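PDB 3L4E: uncharacterized peptidase Lmo0363 from Listeria monocytogenes, which probably hydrolyses peptide bonds as a serine-type peptidase of family S51, related to peptidase E. Local coordinates for residues K12-V15 / P16-T19; T38-V42 / T43-E47; E96-T100 / G101-L105; I193-G197 / K198-T202. One frame throughout, in Å; residues are numbered along the deposited sequence.

Overall arrangement
All four contacts are local and occur where the chain starts, breaks or reverses regular structure. Contacts 1 and 2 lie at the starts of the helices that follow strands 4-8 and 29-33; contact 3 is the break between helices 90-100 and 102-111, and contact 4 the hairpin 191-196/199-204 at one border of the seven-stranded sheet. Contacts 1, 3 and 4 are partly buried. Contacts 1 and 4 rest on backbone bonds flanked by apolar side chains, contact 3 adds a threonine hydroxyl and an R99-E96 salt bridge, and contact 2, at the surface, is bridged by water. Contacts 1 and 4 touch, L17 O lying 3.3 Å from F194 CZ.

Contact 1: residues K12-V15 / P16-T19; sequences KDVV and PLFT
F18 meets V15 only at the root of its flat side chain, CB lying 3.4 Å from V15 O, while the ring is carried off the contact into the core. There F6 and F11 each form an edge-to-face pair with it, and L115 and I117 of strand 115-119 also touch the side chain. The inward course follows from chi1 (-176°), which sets CG opposite the backbone N. The other ring, the puckered pyrrolidine of P16, lies on the outside, its CD close to V15 CB, 3.5 Å away, as the peptide link to a proline imposes. Proline suits this place because an N-H in the first turn of a helix has no carbonyl one turn back, and P16 has none to leave unpaired. V14 is the N-cap residue of helix 15-21, the helix that follows strand 4-8 in this three-layer alpha/beta fold. V14 O takes F18 N at 3.1 Å and, in a weak, bent bond, L17 N at 2.9 Å. V15 O accepts T19 N at 3.0 Å and continues the helical pattern. Beside the cap V14 CG1 and L17 CD1 touch at 4.0 Å, the two side chains crossing obliquely; apolar branched chains suit this buried spot, where V14 also rests on F6 and T8 of strand 4-8. Before the cap, K12 NZ forms a salt bridge to the syn side of D13 OD1 at 2.9 Å, while D13 OD2 has a weak hydrogen bond from S10.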
loop_
_atom_site.group_PDB
_atom_site.type_symbol
_atom_site.label_atom_id
_atom_site.label_comp_id
_atom_site.label_asym_id
_atom_site.label_seq_id
_atom_site.Cartn_x
_atom_site.Cartn_y
_atom_site.Cartn_z
ATOM N N LYS A 12 7.607 -4.524 7.727
ATOM C CA LYS A 12 8.607 -5.259 8.485
ATOM C C LYS A 12 8.371 -5.168 9.993
ATOM O O LYS A 12 8.893 -5.984 10.746
ATOM C CB LYS A 12 10.029 -4.814 8.108
ATOM C CG LYS A 12 10.376 -3.379 8.453
ATOM C CD LYS A 12 10.905 -3.245 9.864
ATOM C CE LYS A 12 11.461 -1.848 10.118
ATOM N NZ LYS A 12 12.086 -1.734 11.471
ATOM N N ASP A 13 7.574 -4.195 10.425
ATOM C CA ASP A 13 7.306 -4.001 11.852
ATOM C C ASP A 13 6.075 -4.772 12.323
ATOM O O ASP A 13 5.830 -4.875 13.529
ATOM C CB ASP A 13 7.126 -2.515 12.177
ATOM C CG ASP A 13 8.441 -1.764 12.258
ATOM O OD1 ASP A 13 9.491 -2.398 12.502
ATOM O OD2 ASP A 13 8.416 -0.528 12.099
ATOM N N VAL A 14 5.301 -5.321 11.387
ATOM C CA VAL A 14 4.055 -6.002 11.762
ATOM C C VAL A 14 3.882 -7.374 11.110
ATOM O O VAL A 14 2.754 -7.840 10.903
ATOM C CB VAL A 14 2.807 -5.142 11.443
ATOM C CG1 VAL A 14 2.803 -3.858 12.267
ATOM C CG2 VAL A 14 2.739 -4.808 9.949
ATOM N N VAL A 15 4.997 -8.037 10.815
ATOM C CA VAL A 15 4.933 -9.358 10.202
ATOM C C VAL A 15 4.023 -10.336 10.965
ATOM O O VAL A 15 3.207 -11.022 10.342
ATOM C CB VAL A 15 6.336 -9.949 9.960
ATOM C CG1 VAL A 15 6.237 -11.377 9.422
ATOM C CG2 VAL A 15 7.116 -9.047 9.005
ATOM N N PRO A 16 4.133 -10.391 12.305
ATOM C CA PRO A 16 3.238 -11.317 13.018
ATOM C C PRO A 16 1.753 -10.973 12.869
ATOM O O PRO A 16 0.930 -11.876 12.916
ATOM C CB PRO A 16 3.675 -11.182 14.486
ATOM C CG PRO A 16 5.092 -10.717 14.417
ATOM C CD PRO A 16 5.146 -9.809 13.202
ATOM N N LEU A 17 1.409 -9.700 12.704
ATOM C CA LEU A 17 0.010 -9.357 12.472
ATOM C C LEU A 17 -0.431 -9.881 11.116
ATOM O O LEU A 17 -1.569 -10.319 10.953
ATOM C CB LEU A 17 -0.223 -7.848 12.569
ATOM C CG LEU A 17 0.142 -7.236 13.927
ATOM C CD1 LEU A 17 -0.241 -5.761 13.957
ATOM C CD2 LEU A 17 -0.521 -7.987 15.086
ATOM N N PHE A 18 0.476 -9.847 10.142
ATOM C CA PHE A 18 0.155 -10.409 8.837
ATOM C C PHE A 18 -0.089 -11.920 8.891
ATOM O O PHE A 18 -1.040 -12.420 8.278
ATOM C CB PHE A 18 1.210 -10.091 7.771
ATOM C CG PHE A 18 0.831 -10.595 6.411
ATOM C CD1 PHE A 18 -0.181 -9.969 5.686
ATOM C CD2 PHE A 18 1.449 -11.713 5.872
ATOM C CE1 PHE A 18 -0.558 -10.447 4.451
ATOM C CE2 PHE A 18 1.084 -12.188 4.644
ATOM C CZ PHE A 18 0.074 -11.554 3.923
ATOM N N THR A 19 0.763 -12.654 9.607
ATOM C CA THR A 19 0.568 -14.096 9.717
ATOM C C THR A 19 -0.678 -14.445 10.535
ATOM O O THR A 19 -1.267 -15.494 10.334
ATOM C CB THR A 19 1.806 -14.819 10.288
ATOM O OG1 THR A 19 2.090 -14.326 11.602
ATOM C CG2 THR A 19 3.016 -14.583 9.403
#

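Contact 2: residues T38-V42 / T43-E47; sequences TVEEV and TFYVE
E40 and Y45 cross at about a right angle, the carboxylate and phenol planes being turned 46° apart. The phenol end of Y45 approaches the aliphatic part of E40, with Y45 OH 3.7 Å from E40 CG, and the polar ends are joined through water. One water molecule donates to E40 OE1 at 2.8 Å, pairs with Y45 OH at the same distance, and gives a weak bond to V42 O. It lies at the edge of the Y45 ring, in its plane. Tyrosine suits the place by pairing an apolar ring with a hydroxyl that reaches this water. E40 OE2 makes a long, weak ion pair with K141. The Y45 ring comes back over its own turn because chi1 (47°) wedges CG between the backbone N and the carbonyl carbon; T43 C consequently lies over one face, and V42 O approaches Y45 CE2 obliquely at 3.5 Å. T43 divides its two branches: CG2 packs on E40 CB at 3.7 Å, while OG1 holds a second water at 2.9 Å that also bonds weakly to E40 O. Elsewhere in the turn, V42 CG1 meets the edge of the exposed F44 ring at CD2, 3.8 Å away. The side chain of Y45 is about 7 Å from those of S120 and H161, the charge-relay residues inferred by similarity, and a sulfate ion, probably from the crystallisation liquor, lies beside E40. The whole turn leads from strand 29-33 into helix 44-55, with T38 and V39 resting on F92 of helix 90-100.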
loop_
_atom_site.group_PDB
_atom_site.type_symbol
_atom_site.label_atom_id
_atom_site.label_comp_id
_atom_site.label_asym_id
_atom_site.label_seq_id
_atom_site.Cartn_x
_atom_site.Cartn_y
_atom_site.Cartn_z
ATOM N N THR A 38 10.655 4.284 -6.119
ATOM C CA THR A 38 11.676 4.485 -7.151
ATOM C C THR A 38 12.101 5.942 -7.332
ATOM O O THR A 38 13.108 6.224 -7.978
ATOM C CB THR A 38 11.249 3.892 -8.512
ATOM O OG1 THR A 38 10.080 4.570 -8.997
ATOM C CG2 THR A 38 10.980 2.385 -8.386
ATOM N N VAL A 39 11.334 6.864 -6.761
ATOM C CA VAL A 39 11.673 8.283 -6.819
ATOM C C VAL A 39 12.126 8.784 -5.446
ATOM O O VAL A 39 12.343 9.974 -5.249
ATOM C CB VAL A 39 10.488 9.133 -7.320
ATOM C CG1 VAL A 39 10.156 8.777 -8.767
ATOM C CG2 VAL A 39 9.270 8.945 -6.412
ATOM N N GLU A 40 12.267 7.861 -4.499
ATOM C CA GLU A 40 12.665 8.205 -3.144
ATOM C C GLU A 40 14.150 7.964 -2.949
ATOM O O GLU A 40 14.740 7.088 -3.590
ATOM C CB GLU A 40 11.885 7.360 -2.133
ATOM C CG GLU A 40 10.389 7.549 -2.205
ATOM C CD GLU A 40 9.968 8.931 -1.769
ATOM O OE1 GLU A 40 9.634 9.095 -0.578
ATOM O OE2 GLU A 40 9.984 9.857 -2.610
ATOM N N GLU A 41 14.737 8.724 -2.033
ATOM C CA GLU A 41 16.177 8.699 -1.824
ATOM C C GLU A 41 16.632 7.803 -0.675
ATOM O O GLU A 41 17.803 7.436 -0.606
ATOM C CB GLU A 41 16.686 10.127 -1.645
ATOM C CG GLU A 41 16.402 10.981 -2.885
ATOM C CD GLU A 41 16.949 12.378 -2.792
ATOM O OE1 GLU A 41 16.494 13.139 -1.916
ATOM O OE2 GLU A 41 17.829 12.718 -3.611
ATOM N N VAL A 42 15.714 7.454 0.222
ATOM C CA VAL A 42 16.020 6.535 1.314
ATOM C C VAL A 42 14.940 5.454 1.349
ATOM O O VAL A 42 13.768 5.744 1.619
ATOM C CB VAL A 42 16.083 7.275 2.663
ATOM C CG1 VAL A 42 16.385 6.295 3.795
ATOM C CG2 VAL A 42 17.123 8.406 2.605
ATOM N N THR A 43 15.329 4.209 1.075
ATOM C CA THR A 43 14.337 3.171 0.787
ATOM C C THR A 43 14.547 1.817 1.489
ATOM O O THR A 43 14.224 0.760 0.930
ATOM C CB THR A 43 14.234 2.944 -0.734
ATOM O OG1 THR A 43 15.539 2.670 -1.260
ATOM C CG2 THR A 43 13.675 4.183 -1.407
ATOM N N PHE A 44 15.036 1.844 2.724
ATOM C CA PHE A 44 15.275 0.597 3.461
ATOM C C PHE A 44 14.042 -0.295 3.550
ATOM O O PHE A 44 14.160 -1.520 3.608
ATOM C CB PHE A 44 15.826 0.874 4.865
ATOM C CG PHE A 44 17.211 1.451 4.865
ATOM C CD1 PHE A 44 18.314 0.621 4.777
ATOM C CD2 PHE A 44 17.409 2.823 4.927
ATOM C CE1 PHE A 44 19.599 1.148 4.761
ATOM C CE2 PHE A 44 18.686 3.355 4.912
ATOM C CZ PHE A 44 19.782 2.517 4.830
ATOM N N TYR A 45 12.855 0.305 3.554
ATOM C CA TYR A 45 11.624 -0.472 3.734
ATOM C C TYR A 45 11.356 -1.440 2.587
ATOM O O TYR A 45 10.665 -2.447 2.766
ATOM C CB TYR A 45 10.408 0.451 3.933
ATOM C CG TYR A 45 10.348 1.575 2.922
ATOM C CD1 TYR A 45 9.779 1.384 1.666
ATOM C CD2 TYR A 45 10.880 2.819 3.217
ATOM C CE1 TYR A 45 9.737 2.405 0.733
ATOM C CE2 TYR A 45 10.844 3.851 2.290
ATOM C CZ TYR A 45 10.272 3.637 1.047
ATOM O OH TYR A 45 10.222 4.656 0.121
ATOM N N VAL A 46 11.891 -1.147 1.404
ATOM C CA VAL A 46 11.644 -2.010 0.255
ATOM C C VAL A 46 12.243 -3.404 0.469
ATOM O O VAL A 46 11.528 -4.412 0.474
ATOM C CB VAL A 46 12.179 -1.405 -1.056
ATOM C CG1 VAL A 46 11.968 -2.378 -2.203
ATOM C CG2 VAL A 46 11.484 -0.066 -1.360
ATOM N N GLU A 47 13.554 -3.477 0.659
ATOM C CA GLU A 47 14.172 -4.778 0.889
ATOM C C GLU A 47 13.714 -5.415 2.194
ATOM O O GLU A 47 13.572 -6.639 2.275
ATOM C CB GLU A 47 15.695 -4.672 0.835
ATOM C CG GLU A 47 16.231 -4.635 -0.589
ATOM C CD GLU A 47 15.768 -5.832 -1.418
ATOM O OE1 GLU A 47 15.820 -6.976 -0.907
ATOM O OE2 GLU A 47 15.352 -5.625 -2.582
HETATM O O HOH W 1 16.924 4.712 -2.688
HETATM O O HOH W 2 10.715 7.161 1.192
#

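Contact 3: residues E96-T100 / G101-L105; sequences ELKRT and GADKL
L97 O is reached by two N-H groups from beyond the helix end: D103 N at 3.2 Å, well above the carbonyl plane, and A102 N at 2.9 Å in a weak, bent bond. T100 OG1 supports the same turn. It donates to E96 O at 3.0 Å, in the carbonyl plane and on a lone pair, and accepts A102 N at 3.2 Å; a threonine fits because its hydroxyl, lodged between backbone N and carbonyl carbon (chi1 56°), can serve both. L97 CD2 packs on A102 CB at 4.1 Å, an alanine being small enough to sit close to the turn. Within the last helical turn, R99 grips E96 side-on, NE and NH2 both binding OE1, with T100 CG2 over one face of the guanidinium group. K98 passes D103 with its CG, but its extended chain carries NZ on to N147 O. G101 N bonds to K98 O at 3.1 Å, and G101 then turns to positive phi (76°), a conformation easily adopted without a side chain. That bond, the weak one from A102 N to L97 O and the positive phi make a Schellman motif at the C-terminal end of helix 90-100, directly before helix 102-111.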
loop_
_atom_site.group_PDB
_atom_site.type_symbol
_atom_site.label_atom_id
_atom_site.label_comp_id
_atom_site.label_asym_id
_atom_site.label_seq_id
_atom_site.Cartn_x
_atom_site.Cartn_y
_atom_site.Cartn_z
ATOM N N GLU A 96 1.439 6.680 -11.727
ATOM C CA GLU A 96 1.786 5.568 -12.604
ATOM C C GLU A 96 0.651 4.544 -12.712
ATOM O O GLU A 96 0.411 3.989 -13.791
ATOM C CB GLU A 96 3.103 4.929 -12.160
ATOM C CG GLU A 96 4.281 5.903 -12.240
ATOM C CD GLU A 96 4.462 6.500 -13.642
ATOM O OE1 GLU A 96 4.682 5.734 -14.600
ATOM O OE2 GLU A 96 4.383 7.736 -13.789
ATOM N N LEU A 97 -0.064 4.318 -11.613
ATOM C CA LEU A 97 -1.237 3.454 -11.655
ATOM C C LEU A 97 -2.316 4.003 -12.591
ATOM O O LEU A 97 -2.920 3.251 -13.354
ATOM C CB LEU A 97 -1.811 3.245 -10.256
ATOM C CG LEU A 97 -0.989 2.395 -9.281
ATOM C CD1 LEU A 97 -1.629 2.421 -7.904
ATOM C CD2 LEU A 97 -0.840 0.951 -9.757
ATOM N N LYS A 98 -2.564 5.309 -12.538
ATOM C CA LYS A 98 -3.555 5.900 -13.436
ATOM C C LYS A 98 -3.091 5.909 -14.898
ATOM O O LYS A 98 -3.874 5.605 -15.809
ATOM C CB LYS A 98 -3.929 7.318 -12.996
ATOM C CG LYS A 98 -4.699 7.389 -11.699
ATOM C CD LYS A 98 -5.219 8.806 -11.474
ATOM C CE LYS A 98 -6.074 8.899 -10.221
ATOM N NZ LYS A 98 -6.681 10.254 -10.079
ATOM N N ARG A 99 -1.826 6.259 -15.123
ATOM C CA ARG A 99 -1.284 6.342 -16.478
ATOM C C ARG A 99 -1.443 5.038 -17.250
ATOM O O ARG A 99 -1.686 5.041 -18.459
ATOM C CB ARG A 99 0.200 6.728 -16.465
ATOM C CG ARG A 99 0.834 6.616 -17.852
ATOM C CD ARG A 99 2.332 6.887 -17.873
ATOM N NE ARG A 99 3.125 5.896 -17.146
ATOM C CZ ARG A 99 3.556 4.741 -17.652
ATOM N NH1 ARG A 99 3.254 4.390 -18.894
ATOM N NH2 ARG A 99 4.282 3.924 -16.904
ATOM N N THR A 100 -1.287 3.924 -16.546
ATOM C CA THR A 100 -1.332 2.612 -17.178
ATOM C C THR A 100 -2.720 2.017 -17.157
ATOM O O THR A 100 -2.979 1.023 -17.821
ATOM C CB THR A 100 -0.400 1.629 -16.461
ATOM O OG1 THR A 100 -0.752 1.566 -15.072
ATOM C CG2 THR A 100 1.041 2.076 -16.596
ATOM N N GLY A 101 -3.609 2.613 -16.373
ATOM C CA GLY A 101 -4.928 2.045 -16.168
ATOM C C GLY A 101 -4.877 0.848 -15.227
ATOM O O GLY A 101 -5.829 0.071 -15.153
ATOM N N ALA A 102 -3.768 0.701 -14.500
ATOM C CA ALA A 102 -3.595 -0.437 -13.594
ATOM C C ALA A 102 -4.372 -0.274 -12.291
ATOM O O ALA A 102 -4.641 -1.249 -11.593
ATOM C CB ALA A 102 -2.117 -0.671 -13.312
ATOM N N ASP A 103 -4.734 0.956 -11.953
ATOM C CA ASP A 103 -5.601 1.162 -10.806
ATOM C C ASP A 103 -6.855 0.310 -10.976
ATOM O O ASP A 103 -7.315 -0.338 -10.034
ATOM C CB ASP A 103 -5.937 2.649 -10.609
ATOM C CG ASP A 103 -6.637 3.282 -11.818
ATOM O OD1 ASP A 103 -6.449 2.830 -12.964
ATOM O OD2 ASP A 103 -7.381 4.261 -11.611
ATOM N N LYS A 104 -7.349 0.254 -12.209
ATOM C CA LYS A 104 -8.524 -0.542 -12.549
ATOM C C LYS A 104 -8.284 -2.040 -12.373
ATOM O O LYS A 104 -9.141 -2.759 -11.855
ATOM C CB LYS A 104 -8.951 -0.254 -13.991
ATOM C CG LYS A 104 -10.455 -0.190 -14.201
ATOM C CD LYS A 104 -11.031 1.129 -13.704
ATOM C CE LYS A 104 -11.193 1.147 -12.192
ATOM N NZ LYS A 104 -11.497 2.509 -11.693
ATOM N N LEU A 105 -7.115 -2.505 -12.806
ATOM C CA LEU A 105 -6.777 -3.925 -12.739
ATOM C C LEU A 105 -6.611 -4.399 -11.298
ATOM O O LEU A 105 -6.889 -5.556 -10.970
ATOM C CB LEU A 105 -5.501 -4.192 -13.531
ATOM C CG LEU A 105 -5.622 -3.814 -15.006
ATOM C CD1 LEU A 105 -4.293 -4.004 -15.715
ATOM C CD2 LEU A 105 -6.709 -4.641 -15.663
#

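Contact 4: residues I193-G197 / K198-T202; sequences IFIRG and KEVIT
V200 lies side by side with both I193 and I195, the three side chains pointing the same way from one face of the sheet. V200 CG1 touches I193 CG2 at 3.7 Å, and both V200 methyls lie 4.1 Å from I195 CG1. Chi1 of V200 (179°) sets CG1 opposite the backbone N, where this one methyl reaches both isoleucines, while CG2 touches I195 alone of the two; beta-branched residues suit such extended strands. F194 and I201 touch more loosely on the other face, CB to CB. Backbone bonds set this register: F194 N to I201 O at 2.8 Å, I201 N to F194 O at 2.9 Å, and R196 N to E199 O also at 2.9 Å. The strands form a beta hairpin closed by a type II' turn from R196 to E199, in which G197 takes the positive phi (63°) and E199 N returns to R196 O at 3.0 Å. Strand 191-196 is flanked on its other side by strand 4-8, to which I193 and I195 are bonded through L7 and L5. Farther out, R196 forms a salt bridge with E22, hydrogen bonds to N4 and F21 O, and a cation-pi contact with the F21 ring; T202 OG1 bonds to Y185, and the F194 ring packs beside L17 of helix 15-21.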
loop_
_atom_site.group_PDB
_atom_site.type_symbol
_atom_site.label_atom_id
_atom_site.label_comp_id
_atom_site.label_asym_id
_atom_site.label_seq_id
_atom_site.Cartn_x
_atom_site.Cartn_y
_atom_site.Cartn_z
ATOM N N ILE A 193 -4.141 -2.491 9.815
ATOM C CA ILE A 193 -5.595 -2.538 9.685
ATOM C C ILE A 193 -5.962 -3.789 8.892
ATOM O O ILE A 193 -5.504 -3.965 7.746
ATOM C CB ILE A 193 -6.179 -1.293 8.969
ATOM C CG1 ILE A 193 -5.571 0.002 9.525
ATOM C CG2 ILE A 193 -7.701 -1.281 9.107
ATOM C CD1 ILE A 193 -5.929 1.240 8.717
ATOM N N PHE A 194 -6.749 -4.658 9.526
ATOM C CA PHE A 194 -7.259 -5.879 8.919
ATOM C C PHE A 194 -8.598 -5.537 8.289
ATOM O O PHE A 194 -9.523 -5.097 8.990
ATOM C CB PHE A 194 -7.558 -6.945 9.981
ATOM C CG PHE A 194 -6.347 -7.533 10.674
ATOM C CD1 PHE A 194 -5.079 -7.008 10.527
ATOM C CD2 PHE A 194 -6.514 -8.629 11.513
ATOM C CE1 PHE A 194 -3.998 -7.580 11.192
ATOM C CE2 PHE A 194 -5.443 -9.193 12.171
ATOM C CZ PHE A 194 -4.184 -8.667 12.006
ATOM N N ILE A 195 -8.720 -5.754 6.987
ATOM C CA ILE A 195 -9.983 -5.506 6.306
ATOM C C ILE A 195 -10.470 -6.746 5.563
ATOM O O ILE A 195 -9.811 -7.241 4.646
ATOM C CB ILE A 195 -9.886 -4.305 5.344
ATOM C CG1 ILE A 195 -9.573 -3.037 6.139
ATOM C CG2 ILE A 195 -11.194 -4.147 4.567
ATOM C CD1 ILE A 195 -8.971 -1.916 5.337
ATOM N N ARG A 196 -11.620 -7.249 5.998
ATOM C CA ARG A 196 -12.300 -8.366 5.359
ATOM C C ARG A 196 -13.742 -7.944 5.097
ATOM O O ARG A 196 -14.599 -8.019 5.983
ATOM C CB ARG A 196 -12.269 -9.606 6.257
ATOM C CG ARG A 196 -10.867 -10.106 6.609
ATOM C CD ARG A 196 -10.307 -11.016 5.522
ATOM N NE ARG A 196 -9.117 -11.756 5.956
ATOM C CZ ARG A 196 -8.230 -12.289 5.122
ATOM N NH1 ARG A 196 -8.397 -12.162 3.811
ATOM N NH2 ARG A 196 -7.177 -12.948 5.592
ATOM N N GLY A 197 -13.998 -7.472 3.886
ATOM C CA GLY A 197 -15.295 -6.912 3.559
ATOM C C GLY A 197 -15.583 -5.682 4.396
ATOM O O GLY A 197 -14.792 -4.735 4.414
ATOM N N LYS A 198 -16.716 -5.702 5.095
ATOM C CA LYS A 198 -17.098 -4.601 5.967
ATOM C C LYS A 198 -16.432 -4.692 7.337
ATOM O O LYS A 198 -16.574 -3.787 8.153
ATOM C CB LYS A 198 -18.618 -4.545 6.138
ATOM C CG LYS A 198 -19.377 -4.135 4.888
ATOM C CD LYS A 198 -20.869 -4.030 5.170
ATOM C CE LYS A 198 -21.656 -3.737 3.902
ATOM N NZ LYS A 198 -23.115 -3.588 4.180
ATOM N N GLU A 199 -15.712 -5.784 7.589
ATOM C CA GLU A 199 -15.065 -5.983 8.885
ATOM C C GLU A 199 -13.696 -5.305 8.880
ATOM O O GLU A 199 -12.772 -5.762 8.214
ATOM C CB GLU A 199 -14.959 -7.483 9.224
ATOM C CG GLU A 199 -16.324 -8.178 9.290
ATOM C CD GLU A 199 -16.290 -9.632 9.768
ATOM O OE1 GLU A 199 -15.265 -10.336 9.598
ATOM O OE2 GLU A 199 -17.328 -10.082 10.304
ATOM N N VAL A 200 -13.588 -4.205 9.623
ATOM C CA VAL A 200 -12.365 -3.403 9.705
ATOM C C VAL A 200 -11.855 -3.350 11.144
ATOM O O VAL A 200 -12.546 -2.858 12.050
ATOM C CB VAL A 200 -12.621 -1.960 9.206
ATOM C CG1 VAL A 200 -11.362 -1.101 9.313
ATOM C CG2 VAL A 200 -13.138 -1.975 7.776
ATOM N N ILE A 201 -10.647 -3.858 11.356
ATOM C CA ILE A 201 -10.108 -4.001 12.705
ATOM C C ILE A 201 -8.662 -3.528 12.769
ATOM O O ILE A 201 -7.819 -3.984 11.999
ATOM C CB ILE A 201 -10.154 -5.469 13.164
ATOM C CG1 ILE A 201 -11.574 -6.033 13.031
ATOM C CG2 ILE A 201 -9.677 -5.588 14.601
ATOM C CD1 ILE A 201 -11.666 -7.541 13.168
ATOM N N THR A 202 -8.373 -2.615 13.686
ATOM C CA THR A 202 -6.995 -2.234 13.949
ATOM C C THR A 202 -6.386 -3.185 14.973
ATOM O O THR A 202 -7.020 -3.524 15.981
ATOM C CB THR A 202 -6.888 -0.792 14.478
ATOM O OG1 THR A 202 -7.358 0.117 13.475
ATOM C CG2 THR A 202 -5.437 -0.452 14.813
#